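Local coordinates for putative pterin-4-alpha-carbinolamine dehydratase (Brucella melitensis, PDB 3JST), which probably catalyses the dehydration of 4a-hydroxytetrahydrobiopterin to dihydrobiopterin, at residues E13-W21 with I86-A94; E28-F39 with N64-A74. All coordinates share one frame; numbering follows the deposited sequence.

Interaction 1: residues E13-W21 with I86-A94; sequences EALRALDGW and IKMARKMNA
The indole of W21 lies against helix 83-96 with A89 packed on it: the methyl CB of A89 sits over one face of the six-membered ring, 3.6 Å from the ring centroid and 20° off its normal, a CH-pi contact that the small size of alanine allows. SD of M92 meets the rim of the same ring, 4.0 Å from CZ2 of W21, as an edge-on Met-aromatic contact. Also at the ring edge, NE1 of W21 donates to OD1 of N93 at 2.8 Å; the oxygen lies close to the indole plane, whereas the nitrogen stands 45° above the carbonyl plane of the amide.

N93 uses both ends of its amide, which suits an asparagine facing a turn. Its ND2 donates to the backbone O of D19 at 3.0 Å, in the carbonyl plane and on a lone pair. Bonded at both ends, the amide cannot easily flip or turn. A water accepts from ND2 of N93 and N of D19 and donates to O of A17. OD1 of N93 has a second donor in R32.

On the same side of the indole as A89, L18 turns CG anti to its carbonyl carbon (chi1 -59°). Its CD1 then reaches CB of A89 at 3.9 Å and CD1 of I86, which also touches CB of A14, while CD2 packs on the backbone of R90. The type II beta turn L18-W21, with G20 at positive phi, carries the chain from helix 8-16 to the tryptophan. W21 also touches V71 and L73, placing the contact in the helix-on-sheet core of this antiparallel alpha+beta fold.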
loop_
_atom_site.group_PDB
_atom_site.type_symbol
_atom_site.label_atom_id
_atom_site.label_comp_id
_atom_site.label_asym_id
_atom_site.label_seq_id
_atom_site.Cartn_x
_atom_site.Cartn_y
_atom_site.Cartn_z
ATOM N N GLU A 13 7.495 -1.229 -13.182
ATOM C CA GLU A 13 6.482 -0.791 -14.127
ATOM C C GLU A 13 5.174 -0.456 -13.415
ATOM O O GLU A 13 4.571 0.578 -13.689
ATOM C CB GLU A 13 6.243 -1.860 -15.202
ATOM C CG GLU A 13 5.333 -1.413 -16.348
ATOM C CD GLU A 13 5.892 -0.229 -17.119
ATOM O OE1 GLU A 13 7.133 -0.035 -17.127
ATOM O OE2 GLU A 13 5.094 0.515 -17.731
ATOM N N ALA A 14 4.752 -1.324 -12.495
ATOM C CA ALA A 14 3.500 -1.124 -11.763
ATOM C C ALA A 14 3.539 0.137 -10.908
ATOM O O ALA A 14 2.526 0.809 -10.751
ATOM C CB ALA A 14 3.181 -2.340 -10.892
ATOM N N LEU A 15 4.707 0.457 -10.360
ATOM C CA LEU A 15 4.852 1.633 -9.499
ATOM C C LEU A 15 4.624 2.951 -10.246
ATOM O O LEU A 15 4.244 3.949 -9.637
ATOM C CB LEU A 15 6.226 1.640 -8.831
ATOM C CG LEU A 15 6.396 0.617 -7.705
ATOM C CD1 LEU A 15 7.875 0.388 -7.399
ATOM C CD2 LEU A 15 5.648 1.056 -6.452
ATOM N N ARG A 16 4.838 2.950 -11.559
ATOM C CA ARG A 16 4.685 4.166 -12.353
ATOM C C ARG A 16 3.281 4.763 -12.223
ATOM O O ARG A 16 3.130 5.980 -12.140
ATOM C CB ARG A 16 5.040 3.910 -13.818
ATOM C CG ARG A 16 6.521 3.632 -14.029
ATOM C CD ARG A 16 6.848 3.304 -15.484
ATOM N NE ARG A 16 6.878 4.486 -16.342
ATOM C CZ ARG A 16 7.884 5.362 -16.407
ATOM N NH1 ARG A 16 8.972 5.226 -15.645
ATOM N NH2 ARG A 16 7.799 6.399 -17.237
ATOM N N ALA A 17 2.269 3.896 -12.167
ATOM C CA ALA A 17 0.881 4.329 -12.042
ATOM C C ALA A 17 0.469 4.617 -10.590
ATOM O O ALA A 17 -0.648 5.079 -10.348
ATOM C CB ALA A 17 -0.051 3.278 -12.664
ATOM N N LEU A 18 1.370 4.362 -9.636
ATOM C CA LEU A 18 1.082 4.530 -8.213
ATOM C C LEU A 18 1.883 5.705 -7.636
ATOM O O LEU A 18 2.969 5.518 -7.089
ATOM C CB LEU A 18 1.402 3.236 -7.453
ATOM C CG LEU A 18 0.660 1.966 -7.883
ATOM C CD1 LEU A 18 1.273 0.739 -7.222
ATOM C CD2 LEU A 18 -0.836 2.063 -7.568
ATOM N N ASP A 19 1.337 6.912 -7.764
ATOM C CA ASP A 19 2.018 8.130 -7.314
ATOM C C ASP A 19 2.431 8.029 -5.842
ATOM O O ASP A 19 1.635 7.637 -4.994
ATOM C CB ASP A 19 1.121 9.360 -7.526
ATOM C CG ASP A 19 1.810 10.665 -7.135
ATOM O OD1 ASP A 19 2.952 10.903 -7.577
ATOM O OD2 ASP A 19 1.204 11.452 -6.378
ATOM N N GLY A 20 3.687 8.369 -5.563
ATOM C CA GLY A 20 4.225 8.372 -4.202
ATOM C C GLY A 20 4.738 7.033 -3.694
ATOM O O GLY A 20 5.352 6.979 -2.627
ATOM N N TRP A 21 4.489 5.951 -4.439
ATOM C CA TRP A 21 4.922 4.614 -4.020
ATOM C C TRP A 21 6.302 4.260 -4.580
ATOM O O TRP A 21 6.634 4.601 -5.727
ATOM C CB TRP A 21 3.894 3.551 -4.427
ATOM C CG TRP A 21 2.615 3.645 -3.650
ATOM C CD1 TRP A 21 1.552 4.460 -3.915
ATOM C CD2 TRP A 21 2.271 2.907 -2.466
ATOM N NE1 TRP A 21 0.563 4.270 -2.975
ATOM C CE2 TRP A 21 0.977 3.321 -2.077
ATOM C CE3 TRP A 21 2.928 1.934 -1.702
ATOM C CZ2 TRP A 21 0.332 2.802 -0.956
ATOM C CZ3 TRP A 21 2.283 1.412 -0.592
ATOM C CH2 TRP A 21 0.996 1.853 -0.225
ATOM N N ILE A 86 -0.795 -4.034 -5.303
ATOM C CA ILE A 86 -1.095 -3.008 -6.297
ATOM C C ILE A 86 -2.517 -2.473 -6.107
ATOM O O ILE A 86 -2.735 -1.272 -6.159
ATOM C CB ILE A 86 -0.929 -3.533 -7.745
ATOM C CG1 ILE A 86 0.475 -4.128 -7.969
ATOM C CG2 ILE A 86 -1.206 -2.420 -8.750
ATOM C CD1 ILE A 86 1.639 -3.270 -7.468
ATOM N N LYS A 87 -3.477 -3.367 -5.889
ATOM C CA LYS A 87 -4.868 -2.960 -5.650
ATOM C C LYS A 87 -4.996 -2.086 -4.401
ATOM O O LYS A 87 -5.707 -1.073 -4.407
ATOM C CB LYS A 87 -5.779 -4.187 -5.526
ATOM C CG LYS A 87 -6.017 -4.903 -6.837
ATOM C CD LYS A 87 -6.866 -6.157 -6.664
ATOM C CE LYS A 87 -8.343 -5.833 -6.644
ATOM N NZ LYS A 87 -9.180 -7.065 -6.527
ATOM N N MET A 88 -4.303 -2.478 -3.337
ATOM C CA MET A 88 -4.353 -1.741 -2.080
ATOM C C MET A 88 -3.715 -0.360 -2.227
ATOM O O MET A 88 -4.281 0.631 -1.784
ATOM C CB MET A 88 -3.673 -2.536 -0.958
ATOM C CG MET A 88 -3.617 -1.818 0.389
ATOM S SD MET A 88 -5.234 -1.351 1.035
ATOM C CE MET A 88 -5.759 -2.913 1.753
ATOM N N ALA A 89 -2.545 -0.298 -2.858
ATOM C CA ALA A 89 -1.873 0.981 -3.095
ATOM C C ALA A 89 -2.750 1.911 -3.936
ATOM O O ALA A 89 -2.871 3.099 -3.641
ATOM C CB ALA A 89 -0.524 0.761 -3.770
ATOM N N ARG A 90 -3.360 1.351 -4.978
ATOM C CA ARG A 90 -4.288 2.084 -5.831
ATOM C C ARG A 90 -5.454 2.658 -5.027
ATOM O O ARG A 90 -5.773 3.837 -5.167
ATOM C CB ARG A 90 -4.811 1.171 -6.949
ATOM C CG ARG A 90 -5.838 1.810 -7.879
ATOM C CD ARG A 90 -6.346 0.837 -8.947
ATOM N NE ARG A 90 -5.254 0.210 -9.687
ATOM C CZ ARG A 90 -5.084 -1.103 -9.870
ATOM N NH1 ARG A 90 -5.940 -1.997 -9.378
ATOM N NH2 ARG A 90 -4.039 -1.529 -10.571
ATOM N N LYS A 91 -6.076 1.824 -4.188
ATOM C CA LYS A 91 -7.227 2.244 -3.379
ATOM C C LYS A 91 -6.832 3.309 -2.364
ATOM O O LYS A 91 -7.553 4.292 -2.180
ATOM C CB LYS A 91 -7.852 1.054 -2.644
ATOM C CG LYS A 91 -9.148 1.386 -1.895
ATOM C CD LYS A 91 -10.309 1.682 -2.855
ATOM C CE LYS A 91 -11.636 1.695 -2.113
ATOM N NZ LYS A 91 -12.798 1.920 -3.009
ATOM N N MET A 92 -5.694 3.097 -1.704
ATOM C CA MET A 92 -5.156 4.074 -0.756
ATOM C C MET A 92 -4.922 5.426 -1.421
ATOM O O MET A 92 -5.252 6.465 -0.849
ATOM C CB MET A 92 -3.858 3.566 -0.135
ATOM C CG MET A 92 -4.084 2.542 0.957
ATOM S SD MET A 92 -2.557 1.918 1.675
ATOM C CE MET A 92 -3.224 1.013 3.071
ATOM N N ASN A 93 -4.357 5.406 -2.627
ATOM C CA ASN A 93 -4.163 6.635 -3.394
ATOM C C ASN A 93 -5.484 7.338 -3.711
ATOM O O ASN A 93 -5.547 8.569 -3.698
ATOM C CB ASN A 93 -3.365 6.365 -4.678
ATOM C CG ASN A 93 -1.864 6.393 -4.445
ATOM O OD1 ASN A 93 -1.403 6.266 -3.310
ATOM N ND2 ASN A 93 -1.093 6.576 -5.518
ATOM N N ALA A 94 -6.527 6.555 -3.982
ATOM C CA ALA A 94 -7.856 7.100 -4.249
ATOM C C ALA A 94 -8.461 7.710 -2.982
ATOM O O ALA A 94 -9.043 8.789 -3.029
ATOM C CB ALA A 94 -8.782 6.017 -4.816
HETATM O O HOH W 1 -1.553 7.170 -8.591
#

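Interaction 2: residues E28-F39 with N64-A74; sequences EAITRSFKFKDF and NAYNRVDVTLA. With EDO (1,2-ethanediol), chain C.
With OG1 anti to the backbone N (chi1 -169°), T31 brings its hydroxyl onto O of V71 at 2.6 Å, from above the carbonyl plane; the same oxygen accepts from N of R32. S33 places OG beside its backbone N (chi1 -65°) and donates to OD1 of D70 at 2.8 Å, from above the carboxylate plane. N67 holds CG between its backbone N and carbonyl carbon (chi1 63°), and ND2 donates to O of F36 at 2.9 Å; this bond and the main-chain one from N of F36 to O of N67 carry the pairing past the strands.

Strands 30-35 and 68-73 are the central pair of the antiparallel four-stranded sheet, I30, R32 and F34 facing L73, V71 and V69 in hydrogen-bonded pairs. The apolar members, with F36, face the helices: CE2 of F34 touches CG2 of V71 at 3.9 Å, CE2 of F36 meets CG2 of V69 at 3.7 Å, and both rings meet F45. R32 reaches N93. On the other face, T72 hydrogen-bonds a 1,2-ethanediol and the aliphatic parts of K35 and R68 run side by side. Past the N-cap D38, CB of F39 packs 3.6 Å from CD1 of Y66.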
loop_
_atom_site.group_PDB
_atom_site.type_symbol
_atom_site.label_atom_id
_atom_site.label_comp_id
_atom_site.label_asym_id
_atom_site.label_seq_id
_atom_site.Cartn_x
_atom_site.Cartn_y
_atom_site.Cartn_z
ATOM N N GLU A 28 11.233 -7.064 -0.848
ATOM C CA GLU A 28 10.179 -7.316 -1.832
ATOM C C GLU A 28 8.865 -6.758 -1.289
ATOM O O GLU A 28 7.993 -7.495 -0.823
ATOM C CB GLU A 28 10.063 -8.812 -2.137
ATOM C CG GLU A 28 11.341 -9.438 -2.672
ATOM C CD GLU A 28 11.820 -8.800 -3.962
ATOM O OE1 GLU A 28 10.978 -8.517 -4.844
ATOM O OE2 GLU A 28 13.044 -8.585 -4.094
ATOM N N ALA A 29 8.756 -5.437 -1.345
ATOM C CA ALA A 29 7.617 -4.719 -0.799
ATOM C C ALA A 29 7.594 -3.304 -1.371
ATOM O O ALA A 29 8.616 -2.804 -1.862
ATOM C CB ALA A 29 7.699 -4.684 0.738
ATOM N N ILE A 30 6.431 -2.663 -1.318
ATOM C CA ILE A 30 6.306 -1.273 -1.761
ATOM C C ILE A 30 5.804 -0.401 -0.620
ATOM O O ILE A 30 5.148 -0.891 0.306
ATOM C CB ILE A 30 5.390 -1.132 -3.004
ATOM C CG1 ILE A 30 3.960 -1.606 -2.706
ATOM C CG2 ILE A 30 5.987 -1.909 -4.180
ATOM C CD1 ILE A 30 2.978 -1.389 -3.865
ATOM N N THR A 31 6.119 0.888 -0.681
ATOM C CA THR A 31 5.837 1.779 0.428
ATOM C C THR A 31 5.508 3.204 -0.017
ATOM O O THR A 31 6.009 3.687 -1.033
ATOM C CB THR A 31 7.019 1.790 1.444
ATOM O OG1 THR A 31 6.619 2.459 2.649
ATOM C CG2 THR A 31 8.260 2.470 0.853
ATOM N N ARG A 32 4.623 3.844 0.743
ATOM C CA ARG A 32 4.382 5.274 0.636
ATOM C C ARG A 32 4.177 5.860 2.034
ATOM O O ARG A 32 3.578 5.223 2.909
ATOM C CB ARG A 32 3.154 5.574 -0.230
ATOM C CG ARG A 32 2.852 7.072 -0.329
ATOM C CD ARG A 32 1.787 7.418 -1.355
ATOM N NE ARG A 32 1.575 8.865 -1.391
ATOM C CZ ARG A 32 0.552 9.487 -1.975
ATOM N NH1 ARG A 32 0.482 10.815 -1.928
ATOM N NH2 ARG A 32 -0.401 8.804 -2.607
ATOM N N SER A 33 4.687 7.069 2.227
ATOM C CA SER A 33 4.439 7.849 3.425
ATOM C C SER A 33 3.406 8.911 3.089
ATOM O O SER A 33 3.656 9.791 2.257
ATOM C CB SER A 33 5.729 8.508 3.915
ATOM O OG SER A 33 6.662 7.527 4.329
ATOM N N PHE A 34 2.237 8.798 3.711
ATOM C CA PHE A 34 1.171 9.770 3.546
ATOM C C PHE A 34 1.307 10.826 4.635
ATOM O O PHE A 34 1.652 10.509 5.777
ATOM C CB PHE A 34 -0.199 9.096 3.649
ATOM C CG PHE A 34 -0.477 8.098 2.552
ATOM C CD1 PHE A 34 -1.179 8.477 1.412
ATOM C CD2 PHE A 34 -0.045 6.779 2.664
ATOM C CE1 PHE A 34 -1.446 7.556 0.400
ATOM C CE2 PHE A 34 -0.303 5.855 1.664
ATOM C CZ PHE A 34 -1.007 6.243 0.529
ATOM N N LYS A 35 1.041 12.073 4.265
ATOM C CA LYS A 35 1.038 13.191 5.190
ATOM C C LYS A 35 -0.296 13.908 5.046
ATOM O O LYS A 35 -0.604 14.449 3.988
ATOM C CB LYS A 35 2.189 14.141 4.868
ATOM C CG LYS A 35 2.377 15.284 5.858
ATOM C CD LYS A 35 3.088 14.824 7.126
ATOM C CE LYS A 35 3.551 16.007 7.971
ATOM N NZ LYS A 35 4.558 16.841 7.256
ATOM N N PHE A 36 -1.088 13.899 6.110
ATOM C CA PHE A 36 -2.389 14.553 6.118
ATOM C C PHE A 36 -2.320 15.835 6.936
ATOM O O PHE A 36 -1.292 16.135 7.538
ATOM C CB PHE A 36 -3.437 13.592 6.669
ATOM C CG PHE A 36 -3.535 12.318 5.888
ATOM C CD1 PHE A 36 -4.250 12.277 4.699
ATOM C CD2 PHE A 36 -2.880 11.170 6.315
ATOM C CE1 PHE A 36 -4.338 11.105 3.964
ATOM C CE2 PHE A 36 -2.964 9.994 5.586
ATOM C CZ PHE A 36 -3.695 9.962 4.407
ATOM N N LYS A 37 -3.395 16.612 6.942
ATOM C CA LYS A 37 -3.376 17.884 7.654
ATOM C C LYS A 37 -3.484 17.709 9.169
ATOM O O LYS A 37 -3.009 18.559 9.922
ATOM C CB LYS A 37 -4.454 18.843 7.125
ATOM C CG LYS A 37 -5.902 18.440 7.383
ATOM C CD LYS A 37 -6.833 19.627 7.103
ATOM C CE LYS A 37 -8.242 19.184 6.737
ATOM N NZ LYS A 37 -8.260 18.409 5.459
ATOM N N ASP A 38 -4.093 16.611 9.615
ATOM C CA ASP A 38 -4.236 16.336 11.047
ATOM C C ASP A 38 -4.470 14.849 11.320
ATOM O O ASP A 38 -4.526 14.040 10.390
ATOM C CB ASP A 38 -5.366 17.194 11.651
ATOM C CG ASP A 38 -6.700 17.050 10.914
ATOM O OD1 ASP A 38 -6.932 16.050 10.199
ATOM O OD2 ASP A 38 -7.534 17.960 11.060
ATOM N N PHE A 39 -4.596 14.488 12.593
ATOM C CA PHE A 39 -4.868 13.101 12.964
ATOM C C PHE A 39 -6.229 12.628 12.450
ATOM O O PHE A 39 -6.343 11.519 11.934
ATOM C CB PHE A 39 -4.781 12.906 14.480
ATOM C CG PHE A 39 -5.185 11.535 14.933
ATOM C CD1 PHE A 39 -4.342 10.447 14.732
ATOM C CD2 PHE A 39 -6.417 11.326 15.544
ATOM C CE1 PHE A 39 -4.718 9.172 15.139
ATOM C CE2 PHE A 39 -6.799 10.060 15.958
ATOM C CZ PHE A 39 -5.952 8.980 15.751
ATOM N N ASN A 64 1.392 4.942 12.208
ATOM C CA ASN A 64 0.783 6.270 12.296
ATOM C C ASN A 64 1.349 7.047 13.481
ATOM O O ASN A 64 1.593 6.485 14.548
ATOM C CB ASN A 64 -0.748 6.154 12.384
ATOM C CG ASN A 64 -1.420 7.434 12.861
ATOM O OD1 ASN A 64 -1.961 7.477 13.962
ATOM N ND2 ASN A 64 -1.388 8.481 12.036
ATOM N N ALA A 65 1.589 8.334 13.259
ATOM C CA ALA A 65 1.975 9.268 14.307
ATOM C C ALA A 65 1.315 10.601 13.975
ATOM O O ALA A 65 1.739 11.286 13.051
ATOM C CB ALA A 65 3.488 9.420 14.369
ATOM N N TYR A 66 0.257 10.936 14.710
ATOM C CA TYR A 66 -0.565 12.115 14.432
ATOM C C TYR A 66 -1.029 12.133 12.963
ATOM O O TYR A 66 -1.876 11.324 12.583
ATOM C CB TYR A 66 0.165 13.407 14.856
ATOM C CG TYR A 66 -0.697 14.657 14.770
ATOM C CD1 TYR A 66 -1.860 14.772 15.521
ATOM C CD2 TYR A 66 -0.351 15.718 13.936
ATOM C CE1 TYR A 66 -2.664 15.898 15.440
ATOM C CE2 TYR A 66 -1.150 16.857 13.851
ATOM C CZ TYR A 66 -2.303 16.939 14.605
ATOM O OH TYR A 66 -3.099 18.061 14.537
ATOM N N ASN A 67 -0.455 13.001 12.130
ATOM C CA ASN A 67 -0.937 13.177 10.756
ATOM C C ASN A 67 -0.173 12.378 9.696
ATOM O O ASN A 67 -0.475 12.483 8.500
ATOM C CB ASN A 67 -0.934 14.663 10.385
ATOM C CG ASN A 67 0.459 15.271 10.390
ATOM O OD1 ASN A 67 1.375 14.763 11.041
ATOM N ND2 ASN A 67 0.621 16.372 9.668
ATOM N N ARG A 68 0.808 11.586 10.128
ATOM C CA ARG A 68 1.610 10.771 9.212
ATOM C C ARG A 68 1.149 9.329 9.239
ATOM O O ARG A 68 0.958 8.765 10.315
ATOM C CB ARG A 68 3.091 10.816 9.599
ATOM C CG ARG A 68 3.738 12.171 9.403
ATOM C CD ARG A 68 5.209 12.163 9.801
ATOM N NE ARG A 68 5.399 12.346 11.245
ATOM C CZ ARG A 68 5.917 11.448 12.089
ATOM N NH1 ARG A 68 6.328 10.251 11.675
ATOM N NH2 ARG A 68 6.039 11.762 13.378
ATOM N N VAL A 69 0.983 8.735 8.057
ATOM C CA VAL A 69 0.764 7.297 7.941
ATOM C C VAL A 69 1.756 6.706 6.940
ATOM O O VAL A 69 1.737 7.066 5.760
ATOM C CB VAL A 69 -0.672 6.942 7.482
ATOM C CG1 VAL A 69 -0.903 5.443 7.626
ATOM C CG2 VAL A 69 -1.707 7.732 8.269
ATOM N N ASP A 70 2.632 5.823 7.423
ATOM C CA ASP A 70 3.587 5.123 6.572
ATOM C C ASP A 70 3.068 3.722 6.313
ATOM O O ASP A 70 2.786 2.989 7.254
ATOM C CB ASP A 70 4.958 5.038 7.249
ATOM C CG ASP A 70 5.510 6.397 7.617
ATOM O OD1 ASP A 70 5.331 7.346 6.830
ATOM O OD2 ASP A 70 6.110 6.515 8.704
ATOM N N VAL A 71 2.961 3.357 5.037
ATOM C CA VAL A 71 2.416 2.065 4.635
ATOM C C VAL A 71 3.453 1.250 3.865
ATOM O O VAL A 71 4.107 1.772 2.959
ATOM C CB VAL A 71 1.172 2.245 3.737
ATOM C CG1 VAL A 71 0.552 0.893 3.396
ATOM C CG2 VAL A 71 0.151 3.158 4.411
ATOM N N THR A 72 3.597 -0.020 4.245
ATOM C CA THR A 72 4.377 -1.002 3.493
ATOM C C THR A 72 3.475 -2.179 3.114
ATOM O O THR A 72 2.744 -2.710 3.959
ATOM C CB THR A 72 5.569 -1.532 4.314
ATOM O OG1 THR A 72 6.464 -0.453 4.607
ATOM C CG2 THR A 72 6.326 -2.618 3.550
ATOM N N LEU A 73 3.533 -2.581 1.846
ATOM C CA LEU A 73 2.691 -3.655 1.325
ATOM C C LEU A 73 3.531 -4.766 0.705
ATOM O O LEU A 73 4.409 -4.508 -0.118
ATOM C CB LEU A 73 1.722 -3.112 0.273
ATOM C CG LEU A 73 0.775 -1.981 0.690
ATOM C CD1 LEU A 73 0.006 -1.468 -0.524
ATOM C CD2 LEU A 73 -0.181 -2.420 1.794
ATOM N N ALA A 74 3.247 -5.996 1.124
ATOM C CA ALA A 74 3.766 -7.207 0.494
ATOM C C ALA A 74 2.753 -8.321 0.759
ATOM O O ALA A 74 1.916 -8.197 1.655
ATOM C CB ALA A 74 5.129 -7.579 1.070
HETATM C C1 EDO C . 5.715 -0.177 7.894
HETATM O O1 EDO C . 6.489 0.067 9.074
HETATM C C2 EDO C . 5.180 1.134 7.347
HETATM O O2 EDO C . 6.071 1.636 6.349
#

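In the fold
From the N terminus, helix 8-16 and the turn after it supply the first half of interaction 1, whose partner, helix 83-96, comes last in the fold. The contact therefore closes a loop that holds almost everything else. Within that loop lies interaction 2: strand 30-35 pairs with strand 68-73, enclosing helix 39-56 and strand 61-65. The loops nest and do not cross. Strand 68-73 then leads on to helix 83-96, linking the two contacts along the chain. They also meet in space, at R32 and where W21 lies against T31, tying the sheet to helix 83-96 and to the turn that follows helix 8-16.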